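Local structure of oxygen-independent coproporphyrinogen III oxidase (Escherichia coli, 1OLT) at residues A[108-113]-A[124-129]; A[239-244]-A[264-269]; A[387-390]-A[394-397]. The protein catalyses the anaerobic oxidative decarboxylation of two propionate groups of coproporphyrinogen III to vinyl groups, giving protoporphyrinogen IX, with S-adenosylmethionine and a [4Fe-4S] cluster. All blocks are in the same frame, centred on the assembly; numbering follows the deposited sequence.

Interaction 1 (A[108-113]-A[124-129]). With SAM (S-adenosylmethionine), chain D; SAM (S-adenosylmethionine), chain C; SF4 (iron/sulfur cluster), chain B.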
loop_
_atom_site.group_PDB
_atom_site.type_symbol
_atom_site.label_atom_id
_atom_site.label_comp_id
_atom_site.label_asym_id
_atom_site.label_seq_id
_atom_site.Cartn_x
_atom_site.Cartn_y
_atom_site.Cartn_z
ATOM N N LEU A 108 5.880 3.291 -11.763
ATOM C CA LEU A 108 4.514 3.013 -12.189
ATOM C C LEU A 108 4.078 1.755 -11.469
ATOM O O LEU A 108 4.809 0.764 -11.460
ATOM C CB LEU A 108 4.459 2.757 -13.701
ATOM C CG LEU A 108 3.191 2.128 -14.279
ATOM C CD1 LEU A 108 2.043 3.049 -14.097
ATOM C CD2 LEU A 108 3.418 1.783 -15.719
ATOM N N HIS A 109 2.860 1.784 -10.929
ATOM C CA HIS A 109 2.251 0.635 -10.358
ATOM C C HIS A 109 0.777 0.539 -10.770
ATOM O O HIS A 109 0.062 1.550 -10.824
ATOM C CB HIS A 109 2.302 0.705 -8.875
ATOM C CG HIS A 109 1.704 -0.483 -8.197
ATOM N ND1 HIS A 109 2.450 -1.532 -7.781
ATOM C CD2 HIS A 109 0.429 -0.797 -7.900
ATOM C CE1 HIS A 109 1.674 -2.433 -7.191
ATOM N NE2 HIS A 109 0.446 -2.001 -7.229
ATOM N N TRP A 110 0.366 -0.679 -11.058
ATOM C CA TRP A 110 -1.014 -0.982 -11.288
ATOM C C TRP A 110 -1.505 -1.785 -10.070
ATOM O O TRP A 110 -0.973 -2.830 -9.753
ATOM C CB TRP A 110 -1.212 -1.828 -12.542
ATOM C CG TRP A 110 -0.852 -1.139 -13.875
ATOM C CD1 TRP A 110 -0.360 0.126 -14.059
ATOM C CD2 TRP A 110 -0.931 -1.722 -15.183
ATOM N NE1 TRP A 110 -0.101 0.358 -15.381
ATOM C CE2 TRP A 110 -0.454 -0.753 -16.109
ATOM C CE3 TRP A 110 -1.357 -2.949 -15.677
ATOM C CZ2 TRP A 110 -0.378 -0.998 -17.478
ATOM C CZ3 TRP A 110 -1.269 -3.186 -17.072
ATOM C CH2 TRP A 110 -0.809 -2.227 -17.932
ATOM N N GLY A 111 -2.593 -1.304 -9.495
ATOM C CA GLY A 111 -3.230 -1.903 -8.364
ATOM C C GLY A 111 -4.706 -2.142 -8.668
ATOM O O GLY A 111 -5.202 -1.867 -9.771
ATOM N N GLY A 112 -5.430 -2.568 -7.663
ATOM C CA GLY A 112 -6.854 -2.827 -7.862
ATOM C C GLY A 112 -7.521 -3.417 -6.631
ATOM O O GLY A 112 -7.152 -3.034 -5.496
ATOM N N GLY A 113 -8.487 -4.353 -6.806
ATOM C CA GLY A 113 -8.838 -4.969 -8.023
ATOM C C GLY A 113 -7.753 -5.868 -8.486
ATOM O O GLY A 113 -6.762 -6.078 -7.793
ATOM N N SER A 124 -0.991 -4.464 -23.102
ATOM C CA SER A 124 -0.173 -3.729 -24.072
ATOM C C SER A 124 -0.745 -2.371 -24.418
ATOM O O SER A 124 0.006 -1.366 -24.587
ATOM C CB SER A 124 0.047 -4.522 -25.385
ATOM O OG SER A 124 0.751 -5.713 -25.152
ATOM N N ARG A 125 -2.063 -2.343 -24.589
ATOM C CA ARG A 125 -2.721 -1.080 -24.908
ATOM C C ARG A 125 -2.484 0.003 -23.801
ATOM O O ARG A 125 -2.202 1.160 -24.097
ATOM C CB ARG A 125 -4.223 -1.265 -25.126
ATOM C CG ARG A 125 -4.994 0.018 -25.466
ATOM C CD ARG A 125 -6.530 -0.171 -25.556
ATOM N NE ARG A 125 -7.164 1.130 -25.658
ATOM C CZ ARG A 125 -8.447 1.338 -25.482
ATOM N NH1 ARG A 125 -9.256 0.341 -25.192
ATOM N NH2 ARG A 125 -8.942 2.580 -25.610
ATOM N N LEU A 126 -2.673 -0.364 -22.558
ATOM C CA LEU A 126 -2.492 0.564 -21.498
ATOM C C LEU A 126 -1.071 1.010 -21.346
ATOM O O LEU A 126 -0.830 2.208 -21.137
ATOM C CB LEU A 126 -3.056 0.019 -20.197
ATOM C CG LEU A 126 -2.971 0.912 -18.971
ATOM C CD1 LEU A 126 -3.557 2.305 -19.187
ATOM C CD2 LEU A 126 -3.638 0.248 -17.856
ATOM N N MET A 127 -0.113 0.064 -21.393
ATOM C CA MET A 127 1.281 0.433 -21.278
ATOM C C MET A 127 1.704 1.414 -22.371
ATOM O O MET A 127 2.452 2.340 -22.152
ATOM C CB MET A 127 2.182 -0.781 -21.320
ATOM C CG MET A 127 2.224 -1.538 -20.073
ATOM S SD MET A 127 2.743 -0.483 -18.650
ATOM C CE MET A 127 4.017 0.396 -19.323
ATOM N N LYS A 128 1.212 1.170 -23.580
ATOM C CA LYS A 128 1.506 2.000 -24.741
ATOM C C LYS A 128 0.950 3.411 -24.545
ATOM O O LYS A 128 1.639 4.396 -24.837
ATOM C CB LYS A 128 0.964 1.342 -26.039
ATOM C CG LYS A 128 1.150 2.171 -27.334
ATOM C CD LYS A 128 0.502 1.484 -28.566
ATOM C CE LYS A 128 0.723 2.296 -29.851
ATOM N NZ LYS A 128 1.080 1.387 -30.999
ATOM N N LEU A 129 -0.263 3.524 -24.021
ATOM C CA LEU A 129 -0.838 4.851 -23.708
ATOM C C LEU A 129 0.046 5.624 -22.696
ATOM O O LEU A 129 0.265 6.825 -22.826
ATOM C CB LEU A 129 -2.212 4.716 -23.079
ATOM C CG LEU A 129 -3.337 4.392 -24.046
ATOM C CD1 LEU A 129 -4.545 4.003 -23.240
ATOM C CD2 LEU A 129 -3.593 5.587 -24.930
HETATM N N SAM D . -5.720 -1.425 1.338
HETATM C CA SAM D . -5.497 -2.809 1.797
HETATM C C SAM D . -5.979 -3.015 3.248
HETATM O O SAM D . -6.835 -3.860 3.577
HETATM O OXT SAM D . -5.558 -2.336 4.209
HETATM C CB SAM D . -4.004 -3.196 1.629
HETATM C CG SAM D . -3.490 -3.300 0.158
HETATM S SD SAM D . -2.391 -1.940 -0.367
HETATM C CE SAM D . -0.736 -2.685 -0.141
HETATM C "C5'" SAM D . -2.402 -1.777 -2.192
HETATM C "C4'" SAM D . -3.776 -1.394 -2.716
HETATM O "O4'" SAM D . -4.034 -0.079 -2.249
HETATM C "C3'" SAM D . -3.876 -1.305 -4.243
HETATM O "O3'" SAM D . -3.980 -2.586 -4.836
HETATM C "C2'" SAM D . -5.061 -0.387 -4.363
HETATM O "O2'" SAM D . -6.240 -1.084 -4.062
HETATM C "C1'" SAM D . -4.788 0.636 -3.246
HETATM N N9 SAM D . -3.991 1.762 -3.701
HETATM C C8 SAM D . -2.647 1.834 -3.802
HETATM N N7 SAM D . -2.309 3.087 -4.304
HETATM C C5 SAM D . -3.410 3.764 -4.503
HETATM C C6 SAM D . -3.646 5.020 -4.987
HETATM N N6 SAM D . -2.688 5.866 -5.327
HETATM N N1 SAM D . -4.935 5.404 -5.086
HETATM C C2 SAM D . -5.946 4.594 -4.733
HETATM N N3 SAM D . -5.733 3.350 -4.282
HETATM C C4 SAM D . -4.476 2.948 -4.160
HETATM N N SAM C . -6.521 -8.792 -6.803
HETATM C CA SAM C . -5.265 -9.484 -6.549
HETATM C C SAM C . -5.387 -10.676 -5.590
HETATM O O SAM C . -6.405 -10.749 -4.818
HETATM O OXT SAM C . -4.511 -11.509 -5.701
HETATM C CB SAM C . -4.321 -8.440 -5.923
HETATM C CG SAM C . -4.300 -8.178 -4.441
HETATM S SD SAM C . -5.710 -7.330 -3.777
HETATM C CE SAM C . -5.866 -5.839 -4.770
HETATM C "C5'" SAM C . -4.928 -6.392 -2.354
HETATM C "C4'" SAM C . -4.740 -7.108 -0.969
HETATM O "O4'" SAM C . -5.546 -6.573 0.073
HETATM C "C3'" SAM C . -5.144 -8.564 -0.981
HETATM O "O3'" SAM C . -4.219 -9.416 -1.666
HETATM C "C2'" SAM C . -5.369 -8.880 0.504
HETATM O "O2'" SAM C . -4.190 -9.429 1.093
HETATM C "C1'" SAM C . -5.627 -7.524 1.113
HETATM N N9 SAM C . -6.938 -7.393 1.717
HETATM C C8 SAM C . -8.107 -7.240 1.017
HETATM N N7 SAM C . -9.114 -7.120 1.877
HETATM C C5 SAM C . -8.585 -7.174 3.141
HETATM C C6 SAM C . -9.158 -7.096 4.422
HETATM N N6 SAM C . -10.463 -6.916 4.625
HETATM N N1 SAM C . -8.326 -7.193 5.503
HETATM C C2 SAM C . -6.951 -7.376 5.321
HETATM N N3 SAM C . -6.393 -7.444 4.090
HETATM C C4 SAM C . -7.212 -7.354 3.023
HETATM FE FE1 SF4 B . -10.371 -9.014 -6.162
HETATM FE FE2 SF4 B . -10.099 -8.465 -3.575
HETATM FE FE3 SF4 B . -8.211 -9.433 -5.005
HETATM FE FE4 SF4 B . -10.088 -10.759 -4.421
HETATM S S1 SF4 B . -8.616 -9.975 -2.844
HETATM S S2 SF4 B . -9.198 -10.894 -6.453
HETATM S S3 SF4 B . -11.757 -9.500 -4.629
HETATM S S4 SF4 B . -9.129 -7.479 -5.179
#
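Trp-110 on the strand and Leu-126 on the helix meet head-on, and a methyl group lands on the flat of the indole. Leu-126 CD2 sits 3.8 Å from the centroid of the Trp-110 six-membered ring and 22° off its normal, which defines a CH-pi contact over the face. It is displaced toward the rim, and Leu-126 CD2 and CG both lie 3.5 Å from Trp-110 CZ2. With CG of Trp-110 anti to its own carbonyl carbon (chi1 -66°), the benzo end of the indole is carried toward the helix.

Met-127 comes to the same ring at a slant. In one of its two deposited conformers, Met-127 SD lies 4.4 Å from the centroid of the Trp-110 six-membered ring and 54° off the normal, a Met-aromatic contact that is neither face-on nor edge-on; the other conformer may place the sulfur differently. Bends at chi2 and chi3 fold the chain back, and Met-127 SD also meets Leu-108 CD2 at 3.8 Å, the two chains running alongside with opposite sense. Phe-164 meets the Trp-110 ring edge-to-face.

Strand 105-112, helix 120-133 and strand 140-146, parallel to the first, form a beta-alpha-beta crossover of the radical SAM core. At the strand end the cofactor is bound through the backbone: Gly-112 O accepts a 2.6 Å hydrogen bond from O2' of the chain D S-adenosylmethionine, and Gly-112 N donates to its O3' at 3.2 Å. At Gly-111 a side chain would run into that O3'. The strand-helix interface itself is apolar, joined by dispersion and weak ring contacts.

Interaction 2 (A[239-244]-A[264-269]). With SAM (S-adenosylmethionine), chain C.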
loop_
_atom_site.group_PDB
_atom_site.type_symbol
_atom_site.label_atom_id
_atom_site.label_comp_id
_atom_site.label_asym_id
_atom_site.label_seq_id
_atom_site.Cartn_x
_atom_site.Cartn_y
_atom_site.Cartn_z
ATOM N N VAL A 239 1.671 -9.254 5.508
ATOM C CA VAL A 239 0.813 -10.092 6.341
ATOM C C VAL A 239 -0.178 -9.157 7.054
ATOM O O VAL A 239 0.174 -8.492 8.033
ATOM C CB VAL A 239 1.644 -10.843 7.310
ATOM C CG1 VAL A 239 0.771 -11.887 8.090
ATOM C CG2 VAL A 239 2.758 -11.583 6.572
ATOM N N PHE A 240 -1.375 -9.047 6.495
ATOM C CA PHE A 240 -2.389 -8.104 6.966
ATOM C C PHE A 240 -3.266 -8.718 7.995
ATOM O O PHE A 240 -3.635 -9.902 7.931
ATOM C CB PHE A 240 -3.264 -7.667 5.776
ATOM C CG PHE A 240 -2.469 -7.050 4.660
ATOM C CD1 PHE A 240 -1.796 -5.854 4.866
ATOM C CD2 PHE A 240 -2.395 -7.641 3.428
ATOM C CE1 PHE A 240 -1.068 -5.231 3.835
ATOM C CE2 PHE A 240 -1.668 -7.019 2.365
ATOM C CZ PHE A 240 -0.991 -5.827 2.588
ATOM N N ASN A 241 -3.609 -7.933 8.960
ATOM C CA ASN A 241 -4.614 -8.301 9.938
ATOM C C ASN A 241 -6.015 -8.166 9.249
ATOM O O ASN A 241 -6.318 -7.135 8.657
ATOM C CB ASN A 241 -4.549 -7.341 11.139
ATOM C CG ASN A 241 -5.621 -7.650 12.181
ATOM O OD1 ASN A 241 -5.818 -8.782 12.551
ATOM N ND2 ASN A 241 -6.308 -6.672 12.601
ATOM N N TYR A 242 -6.861 -9.182 9.349
ATOM C CA TYR A 242 -8.162 -9.110 8.643
ATOM C C TYR A 242 -8.998 -7.984 9.223
ATOM O O TYR A 242 -9.320 -7.985 10.381
ATOM C CB TYR A 242 -8.891 -10.458 8.722
ATOM C CG TYR A 242 -10.279 -10.437 8.147
ATOM C CD1 TYR A 242 -10.531 -9.877 6.906
ATOM C CD2 TYR A 242 -11.340 -10.925 8.879
ATOM C CE1 TYR A 242 -11.828 -9.867 6.391
ATOM C CE2 TYR A 242 -12.617 -10.860 8.415
ATOM C CZ TYR A 242 -12.853 -10.359 7.141
ATOM O OH TYR A 242 -14.145 -10.280 6.711
ATOM N N ALA A 243 -9.409 -7.054 8.379
ATOM C CA ALA A 243 -10.340 -6.004 8.806
ATOM C C ALA A 243 -11.765 -6.400 8.394
ATOM O O ALA A 243 -12.078 -6.482 7.181
ATOM C CB ALA A 243 -9.987 -4.698 8.132
ATOM N N HIS A 244 -12.594 -6.631 9.382
ATOM C CA HIS A 244 -13.931 -7.214 9.198
ATOM C C HIS A 244 -14.947 -6.113 9.471
ATOM O O HIS A 244 -15.025 -5.626 10.589
ATOM C CB HIS A 244 -14.141 -8.341 10.195
ATOM C CG HIS A 244 -15.429 -9.109 9.996
ATOM N ND1 HIS A 244 -15.716 -9.802 8.843
ATOM C CD2 HIS A 244 -16.471 -9.321 10.834
ATOM C CE1 HIS A 244 -16.897 -10.380 8.970
ATOM N NE2 HIS A 244 -17.377 -10.097 10.169
ATOM N N GLN A 264 -6.818 -13.598 21.502
ATOM C CA GLN A 264 -5.589 -14.258 21.943
ATOM C C GLN A 264 -5.015 -15.115 20.761
ATOM O O GLN A 264 -3.795 -15.120 20.540
ATOM C CB GLN A 264 -5.830 -15.097 23.202
ATOM C CG GLN A 264 -4.540 -15.626 23.929
ATOM C CD GLN A 264 -3.427 -14.612 23.941
ATOM O OE1 GLN A 264 -2.373 -14.821 23.357
ATOM N NE2 GLN A 264 -3.681 -13.499 24.539
ATOM N N GLN A 265 -5.884 -15.792 20.001
ATOM C CA GLN A 265 -5.440 -16.541 18.856
ATOM C C GLN A 265 -4.736 -15.607 17.825
ATOM O O GLN A 265 -3.654 -15.967 17.295
ATOM C CB GLN A 265 -6.558 -17.388 18.242
ATOM C CG GLN A 265 -6.947 -18.688 19.012
ATOM C CD GLN A 265 -8.161 -19.381 18.380
ATOM O OE1 GLN A 265 -9.107 -18.718 17.945
ATOM N NE2 GLN A 265 -8.112 -20.691 18.277
ATOM N N LYS A 266 -5.296 -14.424 17.570
ATOM C CA LYS A 266 -4.712 -13.527 16.568
ATOM C C LYS A 266 -3.334 -12.989 17.043
ATOM O O LYS A 266 -2.431 -12.794 16.242
ATOM C CB LYS A 266 -5.664 -12.375 16.205
ATOM C CG LYS A 266 -6.987 -12.790 15.611
ATOM C CD LYS A 266 -7.823 -11.541 15.041
ATOM C CE LYS A 266 -7.114 -10.829 13.804
ATOM N NZ LYS A 266 -7.976 -9.828 12.893
ATOM N N LEU A 267 -3.202 -12.754 18.337
ATOM C CA LEU A 267 -1.945 -12.336 18.920
ATOM C C LEU A 267 -0.916 -13.440 18.831
ATOM O O LEU A 267 0.240 -13.149 18.569
ATOM C CB LEU A 267 -2.057 -11.943 20.408
ATOM C CG LEU A 267 -2.857 -10.666 20.693
ATOM C CD1 LEU A 267 -2.940 -10.371 22.132
ATOM C CD2 LEU A 267 -2.268 -9.488 19.946
ATOM N N ASP A 268 -1.331 -14.674 19.061
ATOM C CA ASP A 268 -0.406 -15.803 18.978
ATOM C C ASP A 268 0.008 -16.011 17.483
ATOM O O ASP A 268 1.160 -16.261 17.216
ATOM C CB ASP A 268 -0.987 -17.078 19.531
ATOM C CG ASP A 268 -1.098 -17.051 21.052
ATOM O OD1 ASP A 268 -0.514 -16.147 21.763
ATOM O OD2 ASP A 268 -1.748 -17.933 21.609
ATOM N N ILE A 269 -0.920 -15.834 16.546
ATOM C CA ILE A 269 -0.598 -15.886 15.105
ATOM C C ILE A 269 0.431 -14.862 14.773
ATOM O O ILE A 269 1.427 -15.170 14.111
ATOM C CB ILE A 269 -1.771 -15.767 14.261
ATOM C CG1 ILE A 269 -2.621 -17.000 14.408
ATOM C CG2 ILE A 269 -1.327 -15.579 12.723
ATOM C CD1 ILE A 269 -4.041 -16.834 13.800
HETATM N N SAM C . -6.521 -8.792 -6.803
HETATM C CA SAM C . -5.265 -9.484 -6.549
HETATM C C SAM C . -5.387 -10.676 -5.590
HETATM O O SAM C . -6.405 -10.749 -4.818
HETATM O OXT SAM C . -4.511 -11.509 -5.701
HETATM C CB SAM C . -4.321 -8.440 -5.923
HETATM C CG SAM C . -4.300 -8.178 -4.441
HETATM S SD SAM C . -5.710 -7.330 -3.777
HETATM C CE SAM C . -5.866 -5.839 -4.770
HETATM C "C5'" SAM C . -4.928 -6.392 -2.354
HETATM C "C4'" SAM C . -4.740 -7.108 -0.969
HETATM O "O4'" SAM C . -5.546 -6.573 0.073
HETATM C "C3'" SAM C . -5.144 -8.564 -0.981
HETATM O "O3'" SAM C . -4.219 -9.416 -1.666
HETATM C "C2'" SAM C . -5.369 -8.880 0.504
HETATM O "O2'" SAM C . -4.190 -9.429 1.093
HETATM C "C1'" SAM C . -5.627 -7.524 1.113
HETATM N N9 SAM C . -6.938 -7.393 1.717
HETATM C C8 SAM C . -8.107 -7.240 1.017
HETATM N N7 SAM C . -9.114 -7.120 1.877
HETATM C C5 SAM C . -8.585 -7.174 3.141
HETATM C C6 SAM C . -9.158 -7.096 4.422
HETATM N N6 SAM C . -10.463 -6.916 4.625
HETATM N N1 SAM C . -8.326 -7.193 5.503
HETATM C C2 SAM C . -6.951 -7.376 5.321
HETATM N N3 SAM C . -6.393 -7.444 4.090
HETATM C C4 SAM C . -7.212 -7.354 3.023
#
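Ala-243 O is gripped by two donors: N6 of the chain C S-adenosylmethionine at 3.1 Å, and the side-chain amide of Gln-252. Beside it, Ala-243 N gives an almost straight bond (176°) to adenine N1, also at 3.1 Å. Together the two backbone groups read the Watson-Crick edge of the adenine, one as acceptor and one as donor.

Phe-240 packs against the other side of the nucleoside. Its CB lies 3.6 Å from adenine N3, and the ring turns its edge to the ribose, CD2 standing 3.4 Å from O2' near the ring plane. An alanine here would keep CB against the base but would probably open a gap beside the ribose, leaving O2' without the aromatic edge that flanks it.

Past the adenine, Tyr-242 OH and His-244 ND1 share a 2.7 Å hydrogen bond lying in the imidazole plane, while His-244 N sits over the centre of the tyrosine ring.

Lys-266 provides the link across the segments. Its chain, bent at chi3 (65°), crosses the Asn-241 side chain at about a right angle and, as modelled, brings Lys-266 NZ into a very short hydrogen bond of 2.4 Å to Asn-241 OD1. Lys-266 CE also approaches Asn-241 OD1 to 2.7 Å, and the lysine has a second conformer, so the detail of this contact is doubtful.

In the fold, strand 236-241 runs parallel to strand 207-212 and antiparallel to strand 289-291. Helix 263-279 lies outside, Ile-269 touching Tyr-212 of strand 207-212 and both Pro-219 and Phe-222 of helix 219-232.

Interaction 3 (A[387-390]-A[394-397]). Unlike the reference sequence in segment 387-390: Gln-390 (reference Lys). Unlike the reference sequence in segment 394-397: Leu-395 (reference His).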
loop_
_atom_site.group_PDB
_atom_site.type_symbol
_atom_site.label_atom_id
_atom_site.label_comp_id
_atom_site.label_asym_id
_atom_site.label_seq_id
_atom_site.Cartn_x
_atom_site.Cartn_y
_atom_site.Cartn_z
ATOM N N PRO A 387 16.538 18.424 12.282
ATOM C CA PRO A 387 16.102 18.604 10.874
ATOM C C PRO A 387 14.690 19.217 10.681
ATOM O O PRO A 387 14.510 20.088 9.818
ATOM C CB PRO A 387 16.152 17.183 10.306
ATOM C CG PRO A 387 17.240 16.502 11.138
ATOM C CD PRO A 387 17.046 17.057 12.534
ATOM N N ILE A 388 13.711 18.769 11.469
ATOM C CA ILE A 388 12.370 19.361 11.410
ATOM C C ILE A 388 12.408 20.844 11.856
ATOM O O ILE A 388 11.838 21.724 11.201
ATOM C CB ILE A 388 11.356 18.476 12.185
ATOM C CG1 ILE A 388 11.069 17.236 11.334
ATOM C CG2 ILE A 388 10.058 19.230 12.468
ATOM C CD1 ILE A 388 10.146 16.278 11.918
ATOM N N GLU A 389 13.142 21.113 12.922
ATOM C CA GLU A 389 13.382 22.501 13.393
ATOM C C GLU A 389 14.023 23.457 12.354
ATOM O O GLU A 389 13.705 24.656 12.331
ATOM C CB GLU A 389 14.243 22.473 14.644
ATOM C CG GLU A 389 13.545 21.808 15.817
ATOM C CD GLU A 389 14.313 21.955 17.106
ATOM O OE1 GLU A 389 15.550 21.760 17.078
ATOM O OE2 GLU A 389 13.684 22.264 18.142
ATOM N N GLN A 390 14.918 22.923 11.512
ATOM C CA GLN A 390 15.582 23.717 10.468
ATOM C C GLN A 390 14.617 23.974 9.329
ATOM O O GLN A 390 14.256 25.124 9.056
ATOM C CB GLN A 390 16.834 23.014 9.914
ATOM C CG GLN A 390 17.335 23.590 8.547
ATOM C CD GLN A 390 18.821 23.391 8.319
ATOM O OE1 GLN A 390 19.376 22.363 8.700
ATOM N NE2 GLN A 390 19.469 24.379 7.697
ATOM N N LEU A 394 11.033 26.044 13.486
ATOM C CA LEU A 394 10.317 25.909 14.756
ATOM C C LEU A 394 11.203 25.314 15.847
ATOM O O LEU A 394 12.275 24.776 15.555
ATOM C CB LEU A 394 9.009 25.098 14.532
ATOM C CG LEU A 394 8.826 23.548 14.543
ATOM C CD1 LEU A 394 8.097 23.150 13.310
ATOM C CD2 LEU A 394 10.071 22.677 14.701
ATOM N N LEU A 395 10.772 25.449 17.101
ATOM C CA LEU A 395 11.393 24.727 18.220
ATOM C C LEU A 395 10.424 23.630 18.634
ATOM O O LEU A 395 9.313 23.911 19.047
ATOM C CB LEU A 395 11.716 25.652 19.415
ATOM C CG LEU A 395 12.679 24.989 20.428
ATOM C CD1 LEU A 395 14.167 25.258 20.072
ATOM C CD2 LEU A 395 12.383 25.382 21.889
ATOM N N PHE A 396 10.858 22.382 18.496
ATOM C CA PHE A 396 10.013 21.222 18.658
ATOM C C PHE A 396 9.200 21.162 19.919
ATOM O O PHE A 396 7.990 20.846 19.844
ATOM C CB PHE A 396 10.838 19.958 18.616
ATOM C CG PHE A 396 10.054 18.776 18.143
ATOM C CD1 PHE A 396 10.014 18.470 16.805
ATOM C CD2 PHE A 396 9.333 17.994 19.037
ATOM C CE1 PHE A 396 9.280 17.393 16.346
ATOM C CE2 PHE A 396 8.585 16.888 18.597
ATOM C CZ PHE A 396 8.567 16.589 17.248
ATOM N N ALA A 397 9.835 21.433 21.065
ATOM C CA ALA A 397 9.141 21.265 22.322
ATOM C C ALA A 397 7.812 22.092 22.345
ATOM O O ALA A 397 6.890 21.761 23.110
ATOM C CB ALA A 397 10.205 21.697 23.558
#
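Glu-389 and Phe-396 make the more nearly linear of two hydrogen bonds between the segments. Phe-396 N, the first amide of helix 396-399, donates to Glu-389 OE2 over 2.9 Å with an N-H...O angle of 167°, using the anti lone pair of that oxygen. The glutamate chain, extended beyond CG, lays its carboxylate across the segment, where OE2 also comes within 3.4 Å of Leu-395 CA. Leu-395, a leucine where the reference sequence has histidine, is the N-cap residue and carries no side-chain acceptor; the carboxylate of Glu-389 serves the amide next to it. A negative charge at this helix start would be expected to suit the local dipole. The second bond is backbone to backbone, Leu-394 N to Glu-389 O at 3.2 Å and 145°, and it holds the turn closed at the end of helix 385-391.

Apolar contacts fill in beneath. Leu-394 CG takes the crowded position between its backbone N and carbonyl carbon (chi1 86°), and chi2 is away from a usual value; this rather strained bend tucks Leu-394 CD2 against the glutamate stem, 3.8 Å from Glu-389 CG. Leu-394 CD2 lies 4.1 Å from Ile-388 CG2. Ile-388 CG2 faces the edge of the Phe-396 ring, a loose approach 4.4 Å from Phe-396 CE1. Tyr-385 stacks on the phenylalanine, and Leu-383 touches both it and Ile-388.

The contact is a helix-to-helix turn, with a glutamate side chain serving the next helix start, in the HemN C-terminal domain, whose sequence family is grouped with helix-turn-helix folds.

Interactions 1 and 2 belong to the radical SAM core and reach the same sheet, at strands 105-112 and 236-241. Their centres are 32 Å apart on opposite sides of the chain's centre, yet their nearest atoms come within about 10 Å, and both touch the chain C S-adenosylmethionine: 108-113 near its amino acid end, where the cofactor's N and O bind an iron of the cluster, and 239-244 at its adenine. One cofactor thus spans the distance between them. Interaction 3 stands apart in the C-terminal domain, with nearest atoms about 27 Å from interaction 1 and 26 Å from interaction 2, and it touches neither the cluster nor either cofactor.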